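Local coordinates for protein protocatechuate decarboxylase (Klebsiella pneumoniae, PDB 5O3M) that decarboxylates 3,4-dihydroxybenzoic acid (protocatechuate) as a prenylated-flavin-dependent UbiD-type enzyme, and can be used for para-carboxylation of catechols, at residues Asp46-Pro51 with Phe80-Gly85; Gln138-Leu143 with Val329-Asn334; Thr227-Leu232 with Ala279-Val284. One frame throughout, in Å; residues are numbered along the deposited sequence.

Interaction 1. Residues Asp46-Pro51 with Phe80-Gly85; sequences DHPVDP and FNNIKG
Val49 and Ile83 form a single beta bridge between two loops that carry on, in the same relative direction, from the parallel strands 42-45 and 77-80 of the N-terminal UbiD domain. Two backbone bonds define it: Val49 N donates to Asn82 O at 3.0 Å, and Lys84 N donates to Val49 O at 2.9 Å. The tight side is apolar. With CG1 of Val49 lodged between its backbone N and carbonyl carbon (chi1 76°), that methyl meets Ile83 CD1 at 3.7 Å and approaches Phe80 CD2 obliquely at 3.8 Å, while Pro51 packs on Ile83 CG2. Helix 54-62 adds Leu55 to both Val49 and Phe80, and Phe506 of the second subunit also packs on Val49. Next to this apolar cluster, at the edge of the Phe80 ring and in its plane, a water accepts from Asn82 N, close to the carbonyl of His47.

The other side is looser and more polar. Lys84 stretches over Pro48, its CE 4.0 Å from Pro48 CB. At the far end, Asn81 ND2 reaches the syn side of Asp46 OD1 at 2.9 Å, with the two planes 32° apart, and the same nitrogen is shared with Glu44. The amide of Asn82 folds back over the first loop: its ND2 donates to Asp46 O at 3.1 Å, the oxygen lying close to the plane of the amide, and is 3.2 Å from Pro48 CG.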
ATOM      1  N   ASP A  46     -40.298  41.878 -11.384  1.00 52.93           N
ATOM      2  CA  ASP A  46     -41.303  42.560 -10.580  1.00 53.00           C
ATOM      3  C   ASP A  46     -42.316  41.589  -9.991  1.00 55.29           C
ATOM      4  O   ASP A  46     -43.268  42.027  -9.335  1.00 49.23           O
ATOM      5  CB  ASP A  46     -42.032  43.629 -11.411  1.00 54.65           C
ATOM      6  CG  ASP A  46     -41.121  44.783 -11.814  1.00 60.23           C
ATOM      7  OD1 ASP A  46     -40.232  45.146 -11.026  1.00 60.40           O
ATOM      8  OD2 ASP A  46     -41.288  45.325 -12.923  1.00 63.75           O
ATOM      9  N   HIS A  47     -42.129  40.286 -10.215  1.00 60.79           N
ATOM     10  CA  HIS A  47     -42.996  39.275  -9.622  1.00 62.20           C
ATOM     11  C   HIS A  47     -42.740  39.190  -8.119  1.00 56.19           C
ATOM     12  O   HIS A  47     -41.582  39.183  -7.687  1.00 59.84           O
ATOM     13  CB  HIS A  47     -42.743  37.922 -10.280  1.00 50.67           C
ATOM     14  CG  HIS A  47     -43.824  36.909 -10.051  1.00 56.46           C
ATOM     15  ND1 HIS A  47     -43.772  35.977  -9.035  1.00 56.34           N
ATOM     16  CD2 HIS A  47     -44.957  36.645 -10.744  1.00 57.44           C
ATOM     17  CE1 HIS A  47     -44.838  35.197  -9.099  1.00 55.67           C
ATOM     18  NE2 HIS A  47     -45.573  35.584 -10.127  1.00 59.18           N
ATOM     19  N   PRO A  48     -43.792  39.138  -7.300  1.00 45.81           N
ATOM     20  CA  PRO A  48     -43.597  39.179  -5.845  1.00 50.19           C
ATOM     21  C   PRO A  48     -42.845  37.957  -5.338  1.00 45.69           C
ATOM     22  O   PRO A  48     -43.106  36.824  -5.747  1.00 45.36           O
ATOM     23  CB  PRO A  48     -45.028  39.231  -5.294  1.00 51.94           C
ATOM     24  CG  PRO A  48     -45.847  39.796  -6.431  1.00 48.00           C
ATOM     25  CD  PRO A  48     -45.215  39.198  -7.667  1.00 49.40           C
ATOM     26  N   VAL A  49     -41.889  38.203  -4.449  1.00 46.17           N
ATOM     27  CA  VAL A  49     -41.055  37.155  -3.885  1.00 44.78           C
ATOM     28  C   VAL A  49     -41.013  37.298  -2.370  1.00 48.14           C
ATOM     29  O   VAL A  49     -40.890  38.408  -1.837  1.00 49.91           O
ATOM     30  CB  VAL A  49     -39.628  37.187  -4.456  1.00 46.66           C
ATOM     31  CG1 VAL A  49     -38.839  38.324  -3.820  1.00 45.78           C
ATOM     32  CG2 VAL A  49     -38.941  35.839  -4.215  1.00 36.34           C
ATOM     33  N   ASP A  50     -41.117  36.160  -1.685  1.00 44.37           N
ATOM     34  CA  ASP A  50     -40.881  36.081  -0.250  1.00 40.95           C
ATOM     35  C   ASP A  50     -39.381  35.983   0.010  1.00 46.15           C
ATOM     36  O   ASP A  50     -38.739  35.051  -0.492  1.00 49.85           O
ATOM     37  CB  ASP A  50     -41.592  34.859   0.315  1.00 39.10           C
ATOM     38  CG  ASP A  50     -41.743  34.904   1.822  1.00 48.01           C
ATOM     39  OD1 ASP A  50     -41.001  35.648   2.496  1.00 52.07           O
ATOM     40  OD2 ASP A  50     -42.609  34.169   2.334  1.00 54.97           O
ATOM     41  N   PRO A  51     -38.778  36.912   0.761  1.00 47.09           N
ATOM     42  CA  PRO A  51     -37.333  36.785   1.030  1.00 38.52           C
ATOM     43  C   PRO A  51     -37.010  35.581   1.905  1.00 42.54           C
ATOM     44  O   PRO A  51     -35.852  35.132   1.929  1.00 33.49           O
ATOM     45  CB  PRO A  51     -36.978  38.109   1.726  1.00 43.20           C
ATOM     46  CG  PRO A  51     -38.247  38.538   2.396  1.00 36.36           C
ATOM     47  CD  PRO A  51     -39.396  38.015   1.532  1.00 39.61           C
ATOM     48  N   PHE A  80     -34.500  41.448  -7.486  1.00 41.92           N
ATOM     49  CA  PHE A  80     -35.893  41.233  -7.094  1.00 39.49           C
ATOM     50  C   PHE A  80     -36.477  42.570  -6.631  1.00 47.25           C
ATOM     51  O   PHE A  80     -36.119  43.079  -5.559  1.00 43.08           O
ATOM     52  CB  PHE A  80     -35.988  40.168  -5.998  1.00 37.01           C
ATOM     53  CG  PHE A  80     -35.629  38.788  -6.462  1.00 37.14           C
ATOM     54  CD1 PHE A  80     -34.297  38.378  -6.510  1.00 37.98           C
ATOM     55  CD2 PHE A  80     -36.610  37.898  -6.870  1.00 41.01           C
ATOM     56  CE1 PHE A  80     -33.950  37.086  -6.941  1.00 39.97           C
ATOM     57  CE2 PHE A  80     -36.266  36.598  -7.313  1.00 38.93           C
ATOM     58  CZ  PHE A  80     -34.938  36.203  -7.348  1.00 38.90           C
ATOM     59  N   ASN A  81     -37.374  43.139  -7.439  1.00 48.76           N
ATOM     60  CA  ASN A  81     -37.923  44.461  -7.153  1.00 52.52           C
ATOM     61  C   ASN A  81     -39.123  44.437  -6.220  1.00 48.37           C
ATOM     62  O   ASN A  81     -39.424  45.458  -5.596  1.00 44.60           O
ATOM     63  CB  ASN A  81     -38.355  45.163  -8.447  1.00 52.53           C
ATOM     64  CG  ASN A  81     -37.187  45.644  -9.270  1.00 53.38           C
ATOM     65  OD1 ASN A  81     -36.141  46.019  -8.731  1.00 53.70           O
ATOM     66  ND2 ASN A  81     -37.362  45.650 -10.590  1.00 48.64           N
ATOM     67  N   ASN A  82     -39.836  43.323  -6.141  1.00 49.45           N
ATOM     68  CA  ASN A  82     -41.119  43.255  -5.443  1.00 49.04           C
ATOM     69  C   ASN A  82     -40.950  42.241  -4.316  1.00 48.65           C
ATOM     70  O   ASN A  82     -40.966  41.031  -4.555  1.00 46.33           O
ATOM     71  CB  ASN A  82     -42.230  42.872  -6.416  1.00 49.23           C
ATOM     72  CG  ASN A  82     -43.616  42.913  -5.795  1.00 57.96           C
ATOM     73  OD1 ASN A  82     -43.784  43.072  -4.581  1.00 63.75           O
ATOM     74  ND2 ASN A  82     -44.626  42.753  -6.639  1.00 55.57           N
ATOM     75  N   ILE A  83     -40.779  42.744  -3.097  1.00 50.75           N
ATOM     76  CA  ILE A  83     -40.419  41.948  -1.931  1.00 39.10           C
ATOM     77  C   ILE A  83     -41.614  41.926  -0.993  1.00 45.60           C
ATOM     78  O   ILE A  83     -41.965  42.956  -0.406  1.00 56.14           O
ATOM     79  CB  ILE A  83     -39.187  42.523  -1.218  1.00 40.42           C
ATOM     80  CG1 ILE A  83     -38.067  42.849  -2.219  1.00 37.25           C
ATOM     81  CG2 ILE A  83     -38.722  41.568  -0.106  1.00 34.77           C
ATOM     82  CD1 ILE A  83     -37.434  41.627  -2.918  1.00 34.26           C
ATOM     83  N   LYS A  84     -42.224  40.753  -0.817  1.00 51.88           N
ATOM     84  CA  LYS A  84     -43.380  40.651   0.068  1.00 53.10           C
ATOM     85  C   LYS A  84     -43.025  41.124   1.474  1.00 50.83           C
ATOM     86  O   LYS A  84     -42.024  40.691   2.059  1.00 50.10           O
ATOM     87  CB  LYS A  84     -43.902  39.217   0.113  1.00 52.16           C
ATOM     88  CG  LYS A  84     -44.342  38.654  -1.224  1.00 57.27           C
ATOM     89  CD  LYS A  84     -45.198  37.415  -1.018  1.00 58.32           C
ATOM     90  CE  LYS A  84     -45.359  36.629  -2.300  1.00 58.21           C
ATOM     91  NZ  LYS A  84     -46.383  35.572  -2.129  1.00 59.32           N
ATOM     92  N   GLY A  85     -43.850  42.029   2.006  1.00 48.89           N
ATOM     93  CA  GLY A  85     -43.654  42.594   3.323  1.00 49.09           C
ATOM     94  C   GLY A  85     -42.696  43.761   3.388  1.00 52.19           C
ATOM     95  O   GLY A  85     -42.540  44.349   4.471  1.00 49.35           O
TER
HETATM   96  O   HOH W   1     -39.389  40.708  -6.700  1.00 48.05           O

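Interaction 2. Residues Gln138-Leu143 with Val329-Asn334; sequences QEQIFL and VTMRNN
This contact is an antiparallel strand pairing, Gln140-Phe142 against Val329-Met331, in which strand 140-143 joins the Rift-related domain's sheet through strand 323-331. The segment axes run 4.7 Å apart with their directions 170° from each other. Gln140 with Met331 and Phe142 with Val329 are hydrogen-bonded pairs, each closed by two backbone bonds, and Ile141 with Thr330 is the non-hydrogen-bonded pair between them.

On the face bearing Gln140, Phe142, Val329 and Met331, a Met-aromatic contact forms. Met331 SD lies 3.9 Å from Phe142 CE2 and approaches the ring obliquely. The methionine chain leaves its backbone in the position between N and carbonyl carbon (chi1 60°), which lifts CG against the same CE2. Leu154 of helix 151-154 packs on Phe142 and Val329.

Past Met331 the second chain is held by side chains of the first, which bond to its backbone. The extended Glu139 presents OE1 to Asn333 N at 3.1 Å in an almost straight bond. Gln140 NE2 donates to Arg332 O at 2.9 Å, but from above the carbonyl plane and with a bent N-H...O angle of 132°, suggesting a weaker tie. On the opposite face a water bridges Gln138 NE2 and Thr330 OG1; these atoms also bond to Gln269 and Cys137, respectively.

Glu139 OE1 and Arg332 NE stand 4.6 Å apart with a water bonded to both, while Asp27 takes the arginine directly in a salt bridge. Glu139 and Arg332 thus form no direct salt bridge; any attraction between the charges probably acts across water.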
ATOM      1  N   GLN A 138     -25.624  57.959   3.190  1.00 47.51           N
ATOM      2  CA  GLN A 138     -26.311  58.609   4.301  1.00 49.32           C
ATOM      3  C   GLN A 138     -27.439  59.510   3.813  1.00 49.48           C
ATOM      4  O   GLN A 138     -27.846  60.429   4.527  1.00 56.99           O
ATOM      5  CB  GLN A 138     -25.309  59.380   5.170  1.00 48.85           C
ATOM      6  CG  GLN A 138     -24.208  58.448   5.695  1.00 51.03           C
ATOM      7  CD  GLN A 138     -23.161  59.130   6.552  1.00 47.36           C
ATOM      8  OE1 GLN A 138     -23.050  60.357   6.581  1.00 44.54           O
ATOM      9  NE2 GLN A 138     -22.381  58.323   7.264  1.00 42.93           N
ATOM     10  N   GLU A 139     -27.961  59.249   2.608  1.00 46.62           N
ATOM     11  CA  GLU A 139     -29.105  60.008   2.110  1.00 54.30           C
ATOM     12  C   GLU A 139     -30.337  59.783   2.980  1.00 52.72           C
ATOM     13  O   GLU A 139     -31.181  60.677   3.110  1.00 61.23           O
ATOM     14  CB  GLU A 139     -29.384  59.636   0.644  1.00 48.86           C
ATOM     15  CG  GLU A 139     -28.440  60.332  -0.352  1.00 49.98           C
ATOM     16  CD  GLU A 139     -28.403  59.679  -1.735  1.00 58.46           C
ATOM     17  OE1 GLU A 139     -29.172  58.723  -1.986  1.00 53.46           O
ATOM     18  OE2 GLU A 139     -27.604  60.140  -2.580  1.00 62.54           O
ATOM     19  N   GLN A 140     -30.453  58.603   3.576  1.00 55.55           N
ATOM     20  CA  GLN A 140     -31.454  58.302   4.587  1.00 55.55           C
ATOM     21  C   GLN A 140     -30.750  57.754   5.818  1.00 56.42           C
ATOM     22  O   GLN A 140     -29.807  56.958   5.708  1.00 52.98           O
ATOM     23  CB  GLN A 140     -32.481  57.288   4.086  1.00 54.35           C
ATOM     24  CG  GLN A 140     -33.151  57.652   2.777  1.00 56.28           C
ATOM     25  CD  GLN A 140     -34.091  56.562   2.313  1.00 63.40           C
ATOM     26  OE1 GLN A 140     -35.209  56.454   2.801  1.00 68.21           O
ATOM     27  NE2 GLN A 140     -33.631  55.729   1.382  1.00 64.29           N
ATOM     28  N   ILE A 141     -31.215  58.181   6.987  1.00 55.80           N
ATOM     29  CA  ILE A 141     -30.622  57.824   8.271  1.00 55.96           C
ATOM     30  C   ILE A 141     -31.739  57.306   9.172  1.00 52.26           C
ATOM     31  O   ILE A 141     -32.741  57.998   9.388  1.00 50.93           O
ATOM     32  CB  ILE A 141     -29.901  59.023   8.916  1.00 53.45           C
ATOM     33  CG1 ILE A 141     -28.686  59.445   8.080  1.00 58.09           C
ATOM     34  CG2 ILE A 141     -29.475  58.706  10.332  1.00 43.99           C
ATOM     35  CD1 ILE A 141     -28.182  60.851   8.415  1.00 51.70           C
ATOM     36  N   PHE A 142     -31.585  56.085   9.671  1.00 51.21           N
ATOM     37  CA  PHE A 142     -32.552  55.479  10.586  1.00 50.87           C
ATOM     38  C   PHE A 142     -31.857  55.246  11.920  1.00 46.88           C
ATOM     39  O   PHE A 142     -31.216  54.214  12.111  1.00 47.04           O
ATOM     40  CB  PHE A 142     -33.128  54.181  10.014  1.00 46.26           C
ATOM     41  CG  PHE A 142     -33.876  54.382   8.733  1.00 50.50           C
ATOM     42  CD1 PHE A 142     -35.191  54.829   8.745  1.00 57.04           C
ATOM     43  CD2 PHE A 142     -33.254  54.174   7.515  1.00 48.39           C
ATOM     44  CE1 PHE A 142     -35.877  55.048   7.561  1.00 50.38           C
ATOM     45  CE2 PHE A 142     -33.927  54.387   6.332  1.00 45.29           C
ATOM     46  CZ  PHE A 142     -35.244  54.824   6.351  1.00 50.04           C
ATOM     47  N   LEU A 143     -31.994  56.197  12.842  1.00 52.14           N
ATOM     48  CA  LEU A 143     -31.444  56.024  14.179  1.00 51.45           C
ATOM     49  C   LEU A 143     -32.236  54.978  14.954  1.00 54.27           C
ATOM     50  O   LEU A 143     -33.474  54.967  14.935  1.00 60.28           O
ATOM     51  CB  LEU A 143     -31.451  57.352  14.931  1.00 46.14           C
ATOM     52  CG  LEU A 143     -30.584  58.429  14.282  1.00 49.46           C
ATOM     53  CD1 LEU A 143     -30.634  59.715  15.065  1.00 48.44           C
ATOM     54  CD2 LEU A 143     -29.147  57.918  14.153  1.00 53.62           C
ATOM     55  N   VAL A 329     -28.993  52.698  11.002  1.00 54.71           N
ATOM     56  CA  VAL A 329     -28.900  52.194   9.635  1.00 50.92           C
ATOM     57  C   VAL A 329     -29.018  53.392   8.706  1.00 53.83           C
ATOM     58  O   VAL A 329     -30.001  54.144   8.774  1.00 49.26           O
ATOM     59  CB  VAL A 329     -29.983  51.151   9.307  1.00 43.21           C
ATOM     60  CG1 VAL A 329     -29.836  50.694   7.850  1.00 46.34           C
ATOM     61  CG2 VAL A 329     -29.921  49.963  10.260  1.00 36.79           C
ATOM     62  N   THR A 330     -28.015  53.590   7.862  1.00 48.01           N
ATOM     63  CA  THR A 330     -28.087  54.590   6.811  1.00 46.35           C
ATOM     64  C   THR A 330     -28.145  53.873   5.468  1.00 45.69           C
ATOM     65  O   THR A 330     -27.695  52.729   5.335  1.00 41.04           O
ATOM     66  CB  THR A 330     -26.896  55.564   6.869  1.00 48.11           C
ATOM     67  OG1 THR A 330     -25.724  54.947   6.321  1.00 46.62           O
ATOM     68  CG2 THR A 330     -26.611  55.982   8.307  1.00 45.70           C
ATOM     69  N   MET A 331     -28.719  54.534   4.469  1.00 45.35           N
ATOM     70  CA  MET A 331     -28.798  53.888   3.168  1.00 49.83           C
ATOM     71  C   MET A 331     -29.027  54.935   2.086  1.00 48.89           C
ATOM     72  O   MET A 331     -29.388  56.080   2.372  1.00 50.65           O
ATOM     73  CB  MET A 331     -29.899  52.825   3.154  1.00 52.00           C
ATOM     74  CG  MET A 331     -31.297  53.350   3.444  1.00 54.48           C
ATOM     75  SD  MET A 331     -32.524  52.018   3.509  1.00 56.16           S
ATOM     76  CE  MET A 331     -31.948  51.079   4.923  1.00 48.10           C
ATOM     77  N   ARG A 332     -28.786  54.529   0.841  1.00 44.83           N
ATOM     78  CA  ARG A 332     -29.115  55.369  -0.303  1.00 52.21           C
ATOM     79  C   ARG A 332     -30.627  55.415  -0.523  1.00 46.92           C
ATOM     80  O   ARG A 332     -31.387  54.546  -0.075  1.00 41.91           O
ATOM     81  CB  ARG A 332     -28.443  54.856  -1.581  1.00 45.81           C
ATOM     82  CG  ARG A 332     -26.931  54.817  -1.541  1.00 40.48           C
ATOM     83  CD  ARG A 332     -26.355  54.417  -2.880  1.00 43.89           C
ATOM     84  NE  ARG A 332     -26.580  55.426  -3.905  1.00 52.16           N
ATOM     85  CZ  ARG A 332     -25.789  55.611  -4.959  1.00 53.13           C
ATOM     86  NH1 ARG A 332     -24.712  54.861  -5.129  1.00 40.32           N
ATOM     87  NH2 ARG A 332     -26.063  56.568  -5.833  1.00 51.96           N
ATOM     88  N   ASN A 333     -31.061  56.445  -1.229  1.00 43.83           N
ATOM     89  CA  ASN A 333     -32.418  56.430  -1.747  1.00 45.45           C
ATOM     90  C   ASN A 333     -32.596  55.208  -2.645  1.00 52.03           C
ATOM     91  O   ASN A 333     -31.671  54.813  -3.359  1.00 52.81           O
ATOM     92  CB  ASN A 333     -32.690  57.725  -2.503  1.00 44.74           C
ATOM     93  CG  ASN A 333     -32.740  58.947  -1.571  1.00 50.47           C
ATOM     94  OD1 ASN A 333     -32.144  59.989  -1.851  1.00 50.70           O
ATOM     95  ND2 ASN A 333     -33.454  58.809  -0.456  1.00 50.96           N
ATOM     96  N   ASN A 334     -33.774  54.583  -2.576  1.00 47.58           N
ATOM     97  CA  ASN A 334     -34.067  53.364  -3.334  1.00 43.19           C
ATOM     98  C   ASN A 334     -32.992  52.301  -3.104  1.00 46.24           C
ATOM     99  O   ASN A 334     -32.553  51.615  -4.028  1.00 46.19           O
ATOM    100  CB  ASN A 334     -34.214  53.665  -4.829  1.00 46.77           C
ATOM    101  CG  ASN A 334     -34.987  54.958  -5.096  1.00 58.21           C
ATOM    102  OD1 ASN A 334     -34.456  55.910  -5.679  1.00 65.23           O
ATOM    103  ND2 ASN A 334     -36.240  54.995  -4.664  1.00 52.61           N
TER
HETATM  104  O   HOH W   2     -23.079  55.528   7.419  1.00 45.51           O
HETATM  105  O   HOH W   3     -28.951  57.275  -3.953  1.00 41.20           O
HETATM  106  O   HOH W   4     -26.919  59.706  -5.008  1.00 56.78           O

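Interaction 3. Residues Thr227-Leu232 with Ala279-Val284; sequences TINMGL and ARAEIV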
ATOM      1  N   THR A 227     -18.872  49.274  11.529  1.00 41.30           N
ATOM      2  CA  THR A 227     -19.859  49.474  10.473  1.00 46.83           C
ATOM      3  C   THR A 227     -19.868  48.254   9.563  1.00 43.47           C
ATOM      4  O   THR A 227     -18.820  47.642   9.310  1.00 40.69           O
ATOM      5  CB  THR A 227     -19.602  50.751   9.630  1.00 43.70           C
ATOM      6  OG1 THR A 227     -18.292  50.704   9.039  1.00 43.69           O
ATOM      7  CG2 THR A 227     -19.763  52.021  10.477  1.00 38.62           C
ATOM      8  N   ILE A 228     -21.062  47.904   9.092  1.00 37.47           N
ATOM      9  CA  ILE A 228     -21.278  46.785   8.190  1.00 39.09           C
ATOM     10  C   ILE A 228     -21.803  47.375   6.891  1.00 42.33           C
ATOM     11  O   ILE A 228     -22.934  47.873   6.847  1.00 33.96           O
ATOM     12  CB  ILE A 228     -22.272  45.767   8.764  1.00 39.75           C
ATOM     13  CG1 ILE A 228     -21.894  45.366  10.204  1.00 37.41           C
ATOM     14  CG2 ILE A 228     -22.417  44.594   7.819  1.00 31.72           C
ATOM     15  CD1 ILE A 228     -20.602  44.560  10.329  1.00 34.37           C
ATOM     16  N   ASN A 229     -20.998  47.312   5.835  1.00 40.49           N
ATOM     17  CA  ASN A 229     -21.306  47.964   4.571  1.00 38.30           C
ATOM     18  C   ASN A 229     -21.731  46.929   3.531  1.00 44.12           C
ATOM     19  O   ASN A 229     -21.016  45.950   3.295  1.00 38.14           O
ATOM     20  CB  ASN A 229     -20.093  48.760   4.083  1.00 39.40           C
ATOM     21  CG  ASN A 229     -19.620  49.797   5.097  1.00 43.57           C
ATOM     22  OD1 ASN A 229     -19.944  50.974   4.982  1.00 47.03           O
ATOM     23  ND2 ASN A 229     -18.848  49.362   6.086  1.00 45.77           N
ATOM     24  N   MET A 230     -22.880  47.152   2.896  1.00 44.47           N
ATOM     25  CA  MET A 230     -23.455  46.190   1.965  1.00 42.56           C
ATOM     26  C   MET A 230     -23.932  46.902   0.707  1.00 39.59           C
ATOM     27  O   MET A 230     -24.481  48.001   0.785  1.00 32.29           O
ATOM     28  CB  MET A 230     -24.620  45.448   2.607  1.00 31.65           C
ATOM     29  CG  MET A 230     -24.278  44.861   3.965  1.00 39.47           C
ATOM     30  SD  MET A 230     -25.657  43.928   4.646  1.00 43.80           S
ATOM     31  CE  MET A 230     -26.798  45.262   4.991  1.00 34.85           C
ATOM     32  N   GLY A 231     -23.739  46.257  -0.447  1.00 35.34           N
ATOM     33  CA  GLY A 231     -24.115  46.840  -1.725  1.00 33.94           C
ATOM     34  C   GLY A 231     -22.973  47.653  -2.294  1.00 41.54           C
ATOM     35  O   GLY A 231     -22.991  48.883  -2.229  1.00 48.08           O
ATOM     36  N   LEU A 232     -21.966  46.978  -2.840  1.00 40.91           N
ATOM     37  CA  LEU A 232     -20.690  47.607  -3.140  1.00 41.06           C
ATOM     38  C   LEU A 232     -20.261  47.288  -4.564  1.00 40.00           C
ATOM     39  O   LEU A 232     -20.695  46.303  -5.165  1.00 42.14           O
ATOM     40  CB  LEU A 232     -19.591  47.143  -2.162  1.00 39.91           C
ATOM     41  CG  LEU A 232     -19.982  47.113  -0.680  1.00 42.34           C
ATOM     42  CD1 LEU A 232     -18.897  46.464   0.185  1.00 36.40           C
ATOM     43  CD2 LEU A 232     -20.291  48.513  -0.197  1.00 36.27           C
ATOM     44  N   ALA A 279     -18.647  55.278   1.691  1.00 43.95           N
ATOM     45  CA  ALA A 279     -19.493  56.431   1.384  1.00 43.85           C
ATOM     46  C   ALA A 279     -20.525  56.128   0.298  1.00 48.45           C
ATOM     47  O   ALA A 279     -21.636  56.677   0.330  1.00 45.94           O
ATOM     48  CB  ALA A 279     -18.625  57.624   0.975  1.00 43.19           C
ATOM     49  N   ARG A 280     -20.183  55.275  -0.672  1.00 45.68           N
ATOM     50  CA  ARG A 280     -21.084  54.976  -1.777  1.00 45.70           C
ATOM     51  C   ARG A 280     -21.808  53.643  -1.603  1.00 49.95           C
ATOM     52  O   ARG A 280     -22.394  53.129  -2.563  1.00 51.64           O
ATOM     53  CB  ARG A 280     -20.316  55.021  -3.096  1.00 46.05           C
ATOM     54  CG  ARG A 280     -19.702  56.389  -3.356  1.00 49.51           C
ATOM     55  CD  ARG A 280     -19.441  56.613  -4.825  1.00 55.83           C
ATOM     56  NE  ARG A 280     -20.686  56.798  -5.565  1.00 60.33           N
ATOM     57  CZ  ARG A 280     -21.313  57.971  -5.701  1.00 60.70           C
ATOM     58  NH1 ARG A 280     -20.812  59.076  -5.143  1.00 49.69           N
ATOM     59  NH2 ARG A 280     -22.445  58.041  -6.400  1.00 57.40           N
ATOM     60  N   ALA A 281     -21.809  53.096  -0.392  1.00 44.26           N
ATOM     61  CA  ALA A 281     -22.500  51.846  -0.125  1.00 40.46           C
ATOM     62  C   ALA A 281     -24.013  52.019  -0.224  1.00 38.94           C
ATOM     63  O   ALA A 281     -24.561  53.079   0.084  1.00 38.39           O
ATOM     64  CB  ALA A 281     -22.130  51.318   1.266  1.00 36.16           C
ATOM     65  N   GLU A 282     -24.692  50.943  -0.637  1.00 41.58           N
ATOM     66  CA  GLU A 282     -26.150  50.957  -0.664  1.00 41.41           C
ATOM     67  C   GLU A 282     -26.720  51.078   0.743  1.00 48.58           C
ATOM     68  O   GLU A 282     -27.578  51.928   1.006  1.00 43.18           O
ATOM     69  CB  GLU A 282     -26.684  49.696  -1.350  1.00 40.77           C
ATOM     70  CG  GLU A 282     -26.485  49.647  -2.870  1.00 37.29           C
ATOM     71  CD  GLU A 282     -27.307  50.696  -3.631  1.00 43.26           C
ATOM     72  OE1 GLU A 282     -28.444  51.028  -3.205  1.00 39.21           O
ATOM     73  OE2 GLU A 282     -26.807  51.183  -4.667  1.00 43.07           O
ATOM     74  N   ILE A 283     -26.246  50.233   1.662  1.00 48.19           N
ATOM     75  CA  ILE A 283     -26.790  50.113   3.014  1.00 43.31           C
ATOM     76  C   ILE A 283     -25.626  50.047   3.996  1.00 44.85           C
ATOM     77  O   ILE A 283     -24.636  49.349   3.748  1.00 41.35           O
ATOM     78  CB  ILE A 283     -27.691  48.859   3.147  1.00 41.84           C
ATOM     79  CG1 ILE A 283     -28.872  48.930   2.175  1.00 43.86           C
ATOM     80  CG2 ILE A 283     -28.176  48.659   4.597  1.00 35.71           C
ATOM     81  CD1 ILE A 283     -29.823  47.776   2.286  1.00 31.72           C
ATOM     82  N   VAL A 284     -25.744  50.763   5.117  1.00 43.63           N
ATOM     83  CA  VAL A 284     -24.741  50.726   6.185  1.00 44.64           C
ATOM     84  C   VAL A 284     -25.436  50.457   7.516  1.00 44.02           C
ATOM     85  O   VAL A 284     -26.297  51.235   7.938  1.00 44.51           O
ATOM     86  CB  VAL A 284     -23.930  52.029   6.269  1.00 41.52           C
ATOM     87  CG1 VAL A 284     -22.971  51.984   7.461  1.00 41.32           C
ATOM     88  CG2 VAL A 284     -23.165  52.258   4.966  1.00 45.05           C
TER
HETATM   89  O   HOH W   5     -22.149  50.972  -3.747  1.00 42.12           O
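A classic beta bulge lies at the end of the antiparallel pairing of strands 224-230 and 283-289: Glu282 and Ile283 both face Met230. The regular part is marked by two nearly axial backbone bonds, Met230 N to Ile283 O at 2.9 Å and Ile283 N to Met230 O at 3.0 Å. The extra residue sends its own amide one step further, where Glu282 N meets Gly231 O at 3.1 Å, in the carbonyl plane and on a lone pair.

On one face the Met230 chain bends at its last torsion (chi3 -69°), turning CE against Ile283 CG2 at 3.7 Å; the side chain lies about 10 Å from a bound pentane-1,5-diol. On the other face Asn229 runs alongside Val284, its OD1 3.5 Å from Val284 CG2. This buried amide is satisfied at both ends. ND2 donates to Thr227 OG1 at 3.3 Å and also to Leu173 O, while OD1 accepts from Ile278 N, so the rotation of the group is fixed; Thr227 OG1 in turn bonds to Lys276 O. Past the bulge, Leu232 CD2 rests on Ala281 CB at 3.7 Å. The carboxylate of Glu282 leads away from the contact, to a salt bridge with Arg29 and a bond from Ile336 N.

Strand 224-230 lies between strands 168-177 and 283-289, pairing through Thr227 and Asn229 with Leu175 and Leu173 of the former, and Met230 packs on Phe169 of that same strand.

Overall arrangement
From the N terminus, interaction 1 comes first, closing a loop of 28 residues that holds helix 54-62 and joining the ends of strands 42-45 and 77-80. It is complete before interaction 2 opens at Gln138. Interaction 2 closes a far longer loop of 185 residues, and interaction 3, which closes a loop of 46 residues, is nested inside it. Interactions 2 and 3 touch, with centres 10 Å apart: Thr330 O to Val284 N at 2.8 Å and Arg332 N to Glu282 O at 2.9 Å probably hydrogen-bond, so strands 140-143, 323-331, 283-289 and 224-230 follow one another in a single sheet. Interaction 1 stays separate, its nearest atoms about 8 Å from interaction 2 and 11 Å from interaction 3.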